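Local coordinates for uncharacterized protein (Bacillus thuringiensis serovar kurstaki, PDB 4XE7) that probably polymerises into actin-like filaments of the bacterial cytoskeleton that help segregate plasmid DNA, with nucleotide probably binding between its two lobes, at residues L207-D212 with I368-G373; A233-G238 with A353-F358; K254-N259 with F360-D365; K346-Q351 with A379-L384. All coordinates share one frame; numbering follows the deposited sequence.

Contact 1 (L207-D212 with I368-G373); sequences LAILFD and IVVGGG
Ile368, on strand 366-370, meets Ile209, on the short helix 205-210, in a small hydrophobic contact where that helix, probably at the junction of the two lobes of the actin-like fold, packs against the five-stranded sheet and beside helix 402-418. The two isoleucines reach toward each other tip to tip. CG2 of Ile368 lies 3.7 Å from CD1 of Ile209: with CG1 beside the backbone N (chi1 -50°), CG2 is left anti to that N and faces Ile209. Ile368 is held in the sheet by backbone bonds to Ala233 and Asn235. Val369 turns to the other side of the strand, leaving Val370 as the next residue on the Ile209 side. Its CG1 is more distant, and Phe402 touches both Val370 and Ile209, so the gap between strand and helix is filled by apolar side chains from three elements. Beyond Val370 the chain runs into Gly371, Gly372 and Gly373, a glycine-rich turn of the kind that in actin relatives lies beside the adenosine of bound nucleotide. On the helix side a single methyl serves both strand residues: CD1 of Ile209, 4.3 Å from CG1 of Val370.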
# COMPACT_ATOMS: atom_id res chain seq x y z
N LEU A 207 -6.03 -12.69 -6.52
CA LEU A 207 -6.81 -12.00 -7.54
C LEU A 207 -6.02 -10.85 -8.19
O LEU A 207 -6.08 -10.67 -9.40
CB LEU A 207 -8.12 -11.47 -6.95
CG LEU A 207 -9.23 -12.51 -6.85
CD1 LEU A 207 -10.42 -11.96 -6.07
CD2 LEU A 207 -9.63 -12.94 -8.25
N ALA A 208 -5.28 -10.10 -7.37
CA ALA A 208 -4.58 -8.91 -7.86
C ALA A 208 -3.33 -9.29 -8.64
O ALA A 208 -2.79 -8.49 -9.39
CB ALA A 208 -4.22 -7.98 -6.73
N ILE A 209 -2.87 -10.53 -8.45
CA ILE A 209 -1.76 -11.03 -9.25
C ILE A 209 -2.28 -11.52 -10.59
O ILE A 209 -1.67 -11.29 -11.64
CB ILE A 209 -1.00 -12.12 -8.49
CG1 ILE A 209 -0.23 -11.46 -7.34
CG2 ILE A 209 -0.06 -12.88 -9.42
CD1 ILE A 209 0.10 -12.38 -6.20
N LEU A 210 -3.44 -12.17 -10.56
CA LEU A 210 -4.02 -12.75 -11.78
C LEU A 210 -4.74 -11.74 -12.67
O LEU A 210 -4.74 -11.90 -13.88
CB LEU A 210 -5.02 -13.85 -11.42
CG LEU A 210 -4.51 -15.14 -10.78
CD1 LEU A 210 -5.71 -15.94 -10.34
CD2 LEU A 210 -3.68 -15.93 -11.78
N PHE A 211 -5.36 -10.72 -12.08
CA PHE A 211 -6.19 -9.80 -12.87
C PHE A 211 -5.85 -8.34 -12.65
O PHE A 211 -5.34 -7.94 -11.60
CB PHE A 211 -7.67 -10.05 -12.57
CG PHE A 211 -8.12 -11.45 -12.90
CD1 PHE A 211 -8.49 -11.79 -14.19
CD2 PHE A 211 -8.16 -12.43 -11.93
CE1 PHE A 211 -8.89 -13.08 -14.51
CE2 PHE A 211 -8.57 -13.73 -12.24
CZ PHE A 211 -8.93 -14.05 -13.53
N ASP A 212 -6.12 -7.53 -13.67
CA ASP A 212 -6.01 -6.07 -13.58
C ASP A 212 -7.30 -5.49 -14.16
O ASP A 212 -8.07 -6.20 -14.81
CB ASP A 212 -4.75 -5.59 -14.34
CG ASP A 212 -4.39 -4.14 -14.05
OD1 ASP A 212 -5.02 -3.50 -13.18
OD2 ASP A 212 -3.43 -3.63 -14.68
N ILE A 368 5.07 -17.52 -4.82
CA ILE A 368 4.90 -16.14 -5.24
C ILE A 368 5.71 -15.15 -4.40
O ILE A 368 5.77 -15.30 -3.18
CB ILE A 368 3.40 -15.74 -5.18
CG1 ILE A 368 2.56 -16.79 -5.91
CG2 ILE A 368 3.19 -14.35 -5.77
CD1 ILE A 368 1.05 -16.57 -5.84
N VAL A 369 6.33 -14.15 -5.04
CA VAL A 369 6.99 -13.08 -4.30
C VAL A 369 6.27 -11.76 -4.52
O VAL A 369 5.78 -11.48 -5.62
CB VAL A 369 8.48 -12.92 -4.69
CG1 VAL A 369 9.26 -14.14 -4.26
CG2 VAL A 369 8.66 -12.65 -6.20
N VAL A 370 6.16 -10.97 -3.46
CA VAL A 370 5.57 -9.63 -3.53
C VAL A 370 6.36 -8.77 -2.59
O VAL A 370 7.17 -9.30 -1.83
CB VAL A 370 4.06 -9.60 -3.12
CG1 VAL A 370 3.25 -10.50 -4.02
CG2 VAL A 370 3.90 -10.02 -1.68
N GLY A 371 6.14 -7.46 -2.65
CA GLY A 371 6.77 -6.55 -1.70
C GLY A 371 7.87 -5.76 -2.37
O GLY A 371 8.32 -6.12 -3.45
N GLY A 372 8.33 -4.69 -1.71
CA GLY A 372 9.39 -3.83 -2.22
C GLY A 372 10.72 -4.54 -2.43
O GLY A 372 11.53 -4.11 -3.24
N GLY A 373 10.93 -5.63 -1.70
CA GLY A 373 12.13 -6.44 -1.84
C GLY A 373 12.26 -7.06 -3.23
O GLY A 373 13.36 -7.29 -3.73

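Contact 2 (A233-G238 with A353-F358); sequences AINDLG and ASLMKF
The amide of Asn235 and the ring of Phe358 stand nearly perpendicular, their planes 85° apart, where helix 337-362 packs on the central strand 232-237 of an actin-like lobe. OD1 of Asn235 comes to the ring obliquely, 3.4 Å from CD2 of Phe358. Ala233 also approaches obliquely, its CB 3.8 Å from CE2 of Phe358, so the strand residues two apart meet the same side of the ring outline. One face of the amide is taken by Leu355: its CD2 sits above the amide plane, 3.5 Å from CG of Asn235, and the leucine and asparagine run alongside, pointing past one another. Phe358 has CG anti to its backbone N (chi1 -167°), which swings the ring across to the strand. The axes of 233-237 and 353-358 approach to 10.4 Å and run close to antiparallel, at 158°, a layered helix-on-sheet packing.

Both ends of the buried amide are satisfied away from the helix: OD1 accepts from ND2 of Asn244, and ND2 donates to O of Ile368. Those two bonds fix the rotation of the amide and tie three neighbouring strands together. Further along, Asp236, Leu237 and Gly238 begin a sequence that resembles a phosphate-binding loop of actin relatives. The same Leu355 methyl that covers the amide also touches the stem of the side chain, with CD2 of Leu355 3.6 Å from CB of Asn235.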
# COMPACT_ATOMS: atom_id res chain seq x y z
N ALA A 233 2.27 -20.27 -1.93
CA ALA A 233 3.11 -19.59 -0.97
C ALA A 233 3.18 -18.14 -1.41
O ALA A 233 3.47 -17.84 -2.57
CB ALA A 233 4.50 -20.23 -0.89
N ILE A 234 2.88 -17.22 -0.50
CA ILE A 234 3.08 -15.81 -0.79
C ILE A 234 4.15 -15.25 0.13
O ILE A 234 3.98 -15.17 1.35
CB ILE A 234 1.78 -14.99 -0.65
CG1 ILE A 234 0.69 -15.61 -1.54
CG2 ILE A 234 2.04 -13.56 -1.08
CD1 ILE A 234 -0.67 -14.92 -1.45
N ASN A 235 5.26 -14.87 -0.47
CA ASN A 235 6.37 -14.34 0.28
C ASN A 235 6.45 -12.83 0.11
O ASN A 235 6.72 -12.33 -0.98
CB ASN A 235 7.66 -15.03 -0.15
CG ASN A 235 7.57 -16.54 -0.05
OD1 ASN A 235 7.86 -17.12 1.00
ND2 ASN A 235 7.15 -17.19 -1.14
N ASP A 236 6.17 -12.11 1.20
CA ASP A 236 6.17 -10.66 1.20
C ASP A 236 7.55 -10.14 1.63
O ASP A 236 7.90 -10.22 2.82
CB ASP A 236 5.07 -10.14 2.15
CG ASP A 236 4.80 -8.64 1.98
OD1 ASP A 236 3.81 -8.16 2.58
OD2 ASP A 236 5.56 -7.94 1.27
N LEU A 237 8.32 -9.63 0.67
CA LEU A 237 9.71 -9.19 0.93
C LEU A 237 9.76 -7.69 1.27
O LEU A 237 9.57 -6.84 0.40
CB LEU A 237 10.60 -9.48 -0.29
CG LEU A 237 10.36 -10.86 -0.89
CD1 LEU A 237 11.32 -11.14 -2.04
CD2 LEU A 237 10.51 -11.91 0.21
N GLY A 238 10.02 -7.38 2.54
CA GLY A 238 9.98 -6.01 3.01
C GLY A 238 11.33 -5.40 3.36
O GLY A 238 12.37 -6.01 3.10
N ALA A 353 17.90 -18.67 -1.37
CA ALA A 353 18.06 -19.75 -0.41
C ALA A 353 16.83 -19.86 0.51
O ALA A 353 16.36 -20.95 0.80
CB ALA A 353 19.33 -19.55 0.42
N SER A 354 16.31 -18.72 0.94
CA SER A 354 15.13 -18.68 1.81
C SER A 354 13.86 -19.18 1.11
O SER A 354 13.09 -20.00 1.65
CB SER A 354 14.92 -17.25 2.32
OG SER A 354 13.64 -17.10 2.91
N LEU A 355 13.63 -18.66 -0.09
CA LEU A 355 12.45 -18.97 -0.89
C LEU A 355 12.42 -20.41 -1.37
O LEU A 355 11.35 -21.04 -1.44
CB LEU A 355 12.36 -18.04 -2.10
CG LEU A 355 12.21 -16.56 -1.76
CD1 LEU A 355 12.42 -15.71 -2.98
CD2 LEU A 355 10.82 -16.32 -1.19
N MET A 356 13.59 -20.93 -1.73
CA MET A 356 13.65 -22.34 -2.18
C MET A 356 13.38 -23.27 -1.00
O MET A 356 12.60 -24.21 -1.11
CB MET A 356 15.00 -22.65 -2.84
CG MET A 356 15.18 -21.94 -4.20
SD MET A 356 14.06 -22.50 -5.55
CE MET A 356 14.90 -23.98 -6.10
N LYS A 357 13.96 -22.96 0.16
CA LYS A 357 13.70 -23.75 1.35
C LYS A 357 12.19 -23.74 1.73
O LYS A 357 11.63 -24.78 2.10
CB LYS A 357 14.58 -23.25 2.49
CG LYS A 357 14.30 -23.85 3.84
CD LYS A 357 15.32 -23.37 4.88
CE LYS A 357 16.74 -23.73 4.48
NZ LYS A 357 17.08 -25.11 4.91
N PHE A 358 11.55 -22.58 1.64
CA PHE A 358 10.15 -22.48 1.99
C PHE A 358 9.30 -23.26 1.00
O PHE A 358 8.28 -23.82 1.36
CB PHE A 358 9.66 -21.03 2.03
CG PHE A 358 8.32 -20.86 2.69
CD1 PHE A 358 8.13 -21.23 4.01
CD2 PHE A 358 7.24 -20.32 1.99
CE1 PHE A 358 6.90 -21.06 4.63
CE2 PHE A 358 6.00 -20.14 2.61
CZ PHE A 358 5.83 -20.52 3.94

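Contact 3 (K254-N259 with F360-D365); sequences KKLSTN and FKTNAD
Leu256 meets Thr362 as their first torsions direct: Leu256 carries CG anti to its own carbonyl carbon (chi1 -70°), and Thr362 has a chi1 of 63°, which puts OG1 between its backbone N and carbonyl carbon and sends CG2 out beside the N. The touch is loose, van der Waals contact only. CD1 of Leu256 lies 4.2 Å from O of Lys361 and 4.3 Å from CA of Thr362, alongside the last turn of helix 337-362, while CB of Leu256 is 4.4 Å from CG2 of Thr362. Phe246, on the neighbouring strand 242-248, touches both Leu256 and Thr362 and backs the pair from the sheet.

The hydroxyl of Thr362 works on the helix end instead. Its OG1 is bonded to O of Phe358 one turn back, and it accepts from N of Ala364 at 3.1 Å, with an N-H...O angle of 142°, so one oxygen links the last turn to the chain that leaves it. Asn363, between them, departs from helical angles with a positive phi. Lys361 sets off toward Leu256, then turns off. This surface contact joins the loop interrupting edge strand 251-260 to the C-terminal end of a long helix, where Thr362 makes an ST turn.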
# COMPACT_ATOMS: atom_id res chain seq x y z
N LYS A 254 -0.87 -21.79 9.68
CA LYS A 254 -0.10 -21.08 10.70
C LYS A 254 1.18 -21.81 11.09
O LYS A 254 2.19 -21.17 11.41
CB LYS A 254 -0.95 -20.85 11.95
CG LYS A 254 -2.16 -19.96 11.71
CD LYS A 254 -2.96 -19.76 12.99
CE LYS A 254 -4.12 -18.81 12.75
NZ LYS A 254 -3.74 -17.75 11.77
N LYS A 255 1.14 -23.14 11.07
CA LYS A 255 2.30 -23.95 11.45
C LYS A 255 3.50 -23.73 10.53
O LYS A 255 4.62 -23.46 10.98
CB LYS A 255 1.93 -25.44 11.46
CG LYS A 255 1.00 -25.86 12.58
CD LYS A 255 0.85 -27.38 12.57
CE LYS A 255 0.28 -27.89 13.87
NZ LYS A 255 0.11 -29.37 13.80
N LEU A 256 3.25 -23.83 9.23
CA LEU A 256 4.31 -23.71 8.24
C LEU A 256 4.69 -22.25 7.99
O LEU A 256 5.86 -21.94 7.80
CB LEU A 256 3.88 -24.38 6.94
CG LEU A 256 3.83 -25.90 7.09
CD1 LEU A 256 3.33 -26.57 5.82
CD2 LEU A 256 5.22 -26.41 7.45
N SER A 257 3.70 -21.37 8.00
CA SER A 257 3.95 -19.96 7.75
C SER A 257 4.81 -19.35 8.86
O SER A 257 4.76 -19.77 10.02
CB SER A 257 2.64 -19.18 7.63
OG SER A 257 1.81 -19.74 6.62
N THR A 258 5.61 -18.37 8.49
CA THR A 258 6.54 -17.78 9.42
C THR A 258 7.03 -16.43 8.90
O THR A 258 6.61 -15.97 7.83
CB THR A 258 7.73 -18.72 9.68
OG1 THR A 258 8.57 -18.18 10.70
CG2 THR A 258 8.54 -18.91 8.40
N ASN A 259 7.90 -15.77 9.65
CA ASN A 259 8.44 -14.49 9.22
C ASN A 259 9.84 -14.34 9.75
O ASN A 259 10.14 -14.82 10.84
CB ASN A 259 7.56 -13.34 9.70
CG ASN A 259 7.38 -13.34 11.20
OD1 ASN A 259 8.26 -12.89 11.94
ND2 ASN A 259 6.23 -13.83 11.66
N PHE A 360 10.17 -26.02 -0.53
CA PHE A 360 10.25 -27.44 -0.23
C PHE A 360 9.53 -27.75 1.09
O PHE A 360 8.93 -28.81 1.22
CB PHE A 360 11.69 -27.93 -0.14
CG PHE A 360 12.39 -27.94 -1.46
CD1 PHE A 360 11.98 -28.80 -2.46
CD2 PHE A 360 13.44 -27.06 -1.70
CE1 PHE A 360 12.62 -28.80 -3.68
CE2 PHE A 360 14.08 -27.04 -2.91
CZ PHE A 360 13.67 -27.92 -3.91
N LYS A 361 9.59 -26.84 2.05
CA LYS A 361 8.90 -27.10 3.32
C LYS A 361 7.38 -27.16 3.16
O LYS A 361 6.71 -27.97 3.80
CB LYS A 361 9.29 -26.05 4.35
CG LYS A 361 10.68 -26.32 4.93
CD LYS A 361 10.97 -25.44 6.14
CE LYS A 361 12.28 -25.83 6.80
NZ LYS A 361 12.52 -24.99 8.01
N THR A 362 6.85 -26.34 2.26
CA THR A 362 5.40 -26.30 2.03
C THR A 362 4.94 -27.20 0.88
O THR A 362 3.78 -27.61 0.83
CB THR A 362 4.94 -24.87 1.71
OG1 THR A 362 5.56 -24.44 0.49
CG2 THR A 362 5.29 -23.90 2.85
N ASN A 363 5.85 -27.49 -0.05
CA ASN A 363 5.48 -28.04 -1.36
C ASN A 363 4.32 -27.28 -2.02
O ASN A 363 3.41 -27.89 -2.59
CB ASN A 363 5.15 -29.52 -1.26
CG ASN A 363 5.27 -30.21 -2.60
OD1 ASN A 363 6.08 -29.82 -3.44
ND2 ASN A 363 4.45 -31.23 -2.83
N ALA A 364 4.36 -25.96 -1.93
CA ALA A 364 3.34 -25.10 -2.54
C ALA A 364 3.30 -25.31 -4.06
O ALA A 364 4.32 -25.60 -4.68
CB ALA A 364 3.61 -23.63 -2.21
N ASP A 365 2.12 -25.18 -4.65
CA ASP A 365 1.97 -25.37 -6.09
C ASP A 365 2.54 -24.18 -6.82
O ASP A 365 3.20 -24.31 -7.86
CB ASP A 365 0.50 -25.57 -6.45
CG ASP A 365 -0.05 -26.87 -5.90
OD1 ASP A 365 0.62 -27.91 -6.06
OD2 ASP A 365 -1.15 -26.84 -5.29

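Contact 4 (K346-Q351 with A379-L384); sequences KYAEDQ and AGLRDL
Gln351 meets Leu381 at the very root of its side chain: CB of Gln351 lies 4.1 Å from CD2 of Leu381. The next atom has turned elsewhere, since CG of Gln351 sits over one face of the Tyr347 ring, 3.5 Å above its plane and offset toward the rim. A bend at chi2 (-71°) then carries the amide away from Leu381, and at the tip NE2 is bonded to OG of Ser242, with Leu237 packed against the side chain. NE2 of Gln351 is thereby satisfied on the sheet side, while the base of the side chain packs against the neighbouring helix.

This is helix-on-helix packing within one lobe of the actin-like fold, with the long helix 337-362 lying against the short helix 378-381. The approach is tightest at Ala348 and Gly380, whose CA atoms are 5.2 Å apart. CB of Ala348 rests 3.7 Å from CA of Gly380, a closeness that depends on both residues being small, and it also meets N of Leu381 at 3.9 Å. Leu381 lies beside the same methyl: its CG is 4.4 Å from CB of Ala348, and its CD2 continues along the long helix. The ring of Tyr347, which carries Gln351 on one face, also makes edge-to-face contacts with Tyr267 and Phe376. CD2 of Leu381, besides touching Gln351, comes to 4.2 Å from O of Ala348.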
# COMPACT_ATOMS: atom_id res chain seq x y z
N LYS A 346 23.49 -9.95 -4.09
CA LYS A 346 23.75 -10.55 -2.78
C LYS A 346 22.41 -10.78 -2.05
O LYS A 346 22.14 -11.85 -1.49
CB LYS A 346 24.68 -9.65 -1.97
CG LYS A 346 25.21 -10.26 -0.69
CD LYS A 346 26.59 -9.69 -0.37
CE LYS A 346 26.57 -8.18 -0.23
NZ LYS A 346 27.93 -7.59 -0.42
N TYR A 347 21.56 -9.76 -2.09
CA TYR A 347 20.22 -9.87 -1.52
C TYR A 347 19.38 -10.94 -2.24
O TYR A 347 18.69 -11.73 -1.60
CB TYR A 347 19.51 -8.51 -1.57
CG TYR A 347 18.05 -8.58 -1.18
CD1 TYR A 347 17.66 -8.65 0.16
CD2 TYR A 347 17.06 -8.56 -2.15
CE1 TYR A 347 16.32 -8.70 0.51
CE2 TYR A 347 15.71 -8.61 -1.80
CZ TYR A 347 15.35 -8.69 -0.47
OH TYR A 347 14.01 -8.75 -0.12
N ALA A 348 19.44 -10.94 -3.57
CA ALA A 348 18.70 -11.94 -4.37
C ALA A 348 19.10 -13.38 -4.01
O ALA A 348 18.25 -14.25 -3.87
CB ALA A 348 18.93 -11.71 -5.84
N GLU A 349 20.39 -13.61 -3.86
CA GLU A 349 20.92 -14.92 -3.53
C GLU A 349 20.47 -15.35 -2.12
O GLU A 349 20.06 -16.50 -1.90
CB GLU A 349 22.45 -14.89 -3.66
CG GLU A 349 23.13 -16.25 -3.50
CD GLU A 349 22.52 -17.31 -4.40
OE1 GLU A 349 22.56 -17.16 -5.64
OE2 GLU A 349 21.99 -18.31 -3.86
N ASP A 350 20.52 -14.44 -1.16
CA ASP A 350 20.06 -14.77 0.18
C ASP A 350 18.55 -15.05 0.20
O ASP A 350 18.09 -15.98 0.86
CB ASP A 350 20.41 -13.66 1.15
CG ASP A 350 21.90 -13.61 1.44
OD1 ASP A 350 22.55 -14.67 1.26
OD2 ASP A 350 22.40 -12.54 1.83
N GLN A 351 17.79 -14.26 -0.54
CA GLN A 351 16.38 -14.55 -0.69
C GLN A 351 16.15 -15.88 -1.41
O GLN A 351 15.22 -16.62 -1.08
CB GLN A 351 15.67 -13.42 -1.42
CG GLN A 351 15.36 -12.20 -0.48
CD GLN A 351 14.24 -12.52 0.54
OE1 GLN A 351 13.69 -13.61 0.56
NE2 GLN A 351 13.92 -11.55 1.38
N ALA A 379 16.83 -7.86 -10.27
CA ALA A 379 17.85 -8.30 -11.23
C ALA A 379 18.23 -9.76 -11.04
O ALA A 379 18.51 -10.47 -12.00
CB ALA A 379 19.10 -7.41 -11.14
N GLY A 380 18.23 -10.22 -9.80
CA GLY A 380 18.50 -11.62 -9.51
C GLY A 380 17.25 -12.48 -9.40
O GLY A 380 17.19 -13.58 -9.97
N LEU A 381 16.25 -11.99 -8.67
CA LEU A 381 15.04 -12.78 -8.42
C LEU A 381 14.37 -13.24 -9.71
O LEU A 381 13.81 -14.34 -9.76
CB LEU A 381 14.04 -11.98 -7.57
CG LEU A 381 14.52 -11.68 -6.15
CD1 LEU A 381 13.65 -10.62 -5.47
CD2 LEU A 381 14.54 -12.95 -5.34
N ARG A 382 14.42 -12.42 -10.75
CA ARG A 382 13.75 -12.82 -12.00
C ARG A 382 14.29 -14.13 -12.60
O ARG A 382 13.59 -14.79 -13.34
CB ARG A 382 13.83 -11.71 -13.04
CG ARG A 382 15.21 -11.47 -13.53
CD ARG A 382 15.23 -10.38 -14.55
NE ARG A 382 16.60 -10.08 -14.96
CZ ARG A 382 16.90 -9.15 -15.84
NH1 ARG A 382 15.92 -8.44 -16.39
NH2 ARG A 382 18.16 -8.93 -16.18
N ASP A 383 15.53 -14.49 -12.26
CA ASP A 383 16.08 -15.80 -12.61
C ASP A 383 15.24 -16.97 -12.08
O ASP A 383 15.19 -18.03 -12.70
CB ASP A 383 17.51 -15.96 -12.06
CG ASP A 383 18.54 -15.13 -12.81
OD1 ASP A 383 18.20 -14.54 -13.87
OD2 ASP A 383 19.69 -15.07 -12.35
N LEU A 384 14.60 -16.79 -10.93
CA LEU A 384 13.81 -17.90 -10.36
C LEU A 384 12.58 -18.21 -11.19
O LEU A 384 11.96 -19.26 -11.02
CB LEU A 384 13.40 -17.59 -8.93
CG LEU A 384 14.57 -17.49 -7.97
CD1 LEU A 384 14.06 -16.99 -6.63
CD2 LEU A 384 15.22 -18.85 -7.81

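In the fold
Contacts 2, 3 and 4 all use helix 337-362: contact 4 comes first along it, then contact 2, then contact 3 at its C-terminal end. Contacts 2 and 3 are nearest, their centres about 9 Å apart, with contact 4 about 11 Å from contact 2 and about 20 Å from contact 3. Strands 232-237 and 366-370 are neighbours in one sheet, where contacts 1 and 2 touch, centres about 13 Å apart. Along the chain, contacts 2 and 3 are nested inside contact 1 and cross each other, while contact 4 crosses all three. Helix 337-362 thus covers one side of the sheet, while on the other helix 205-210 probably joins it to the rest of the actin-like fold.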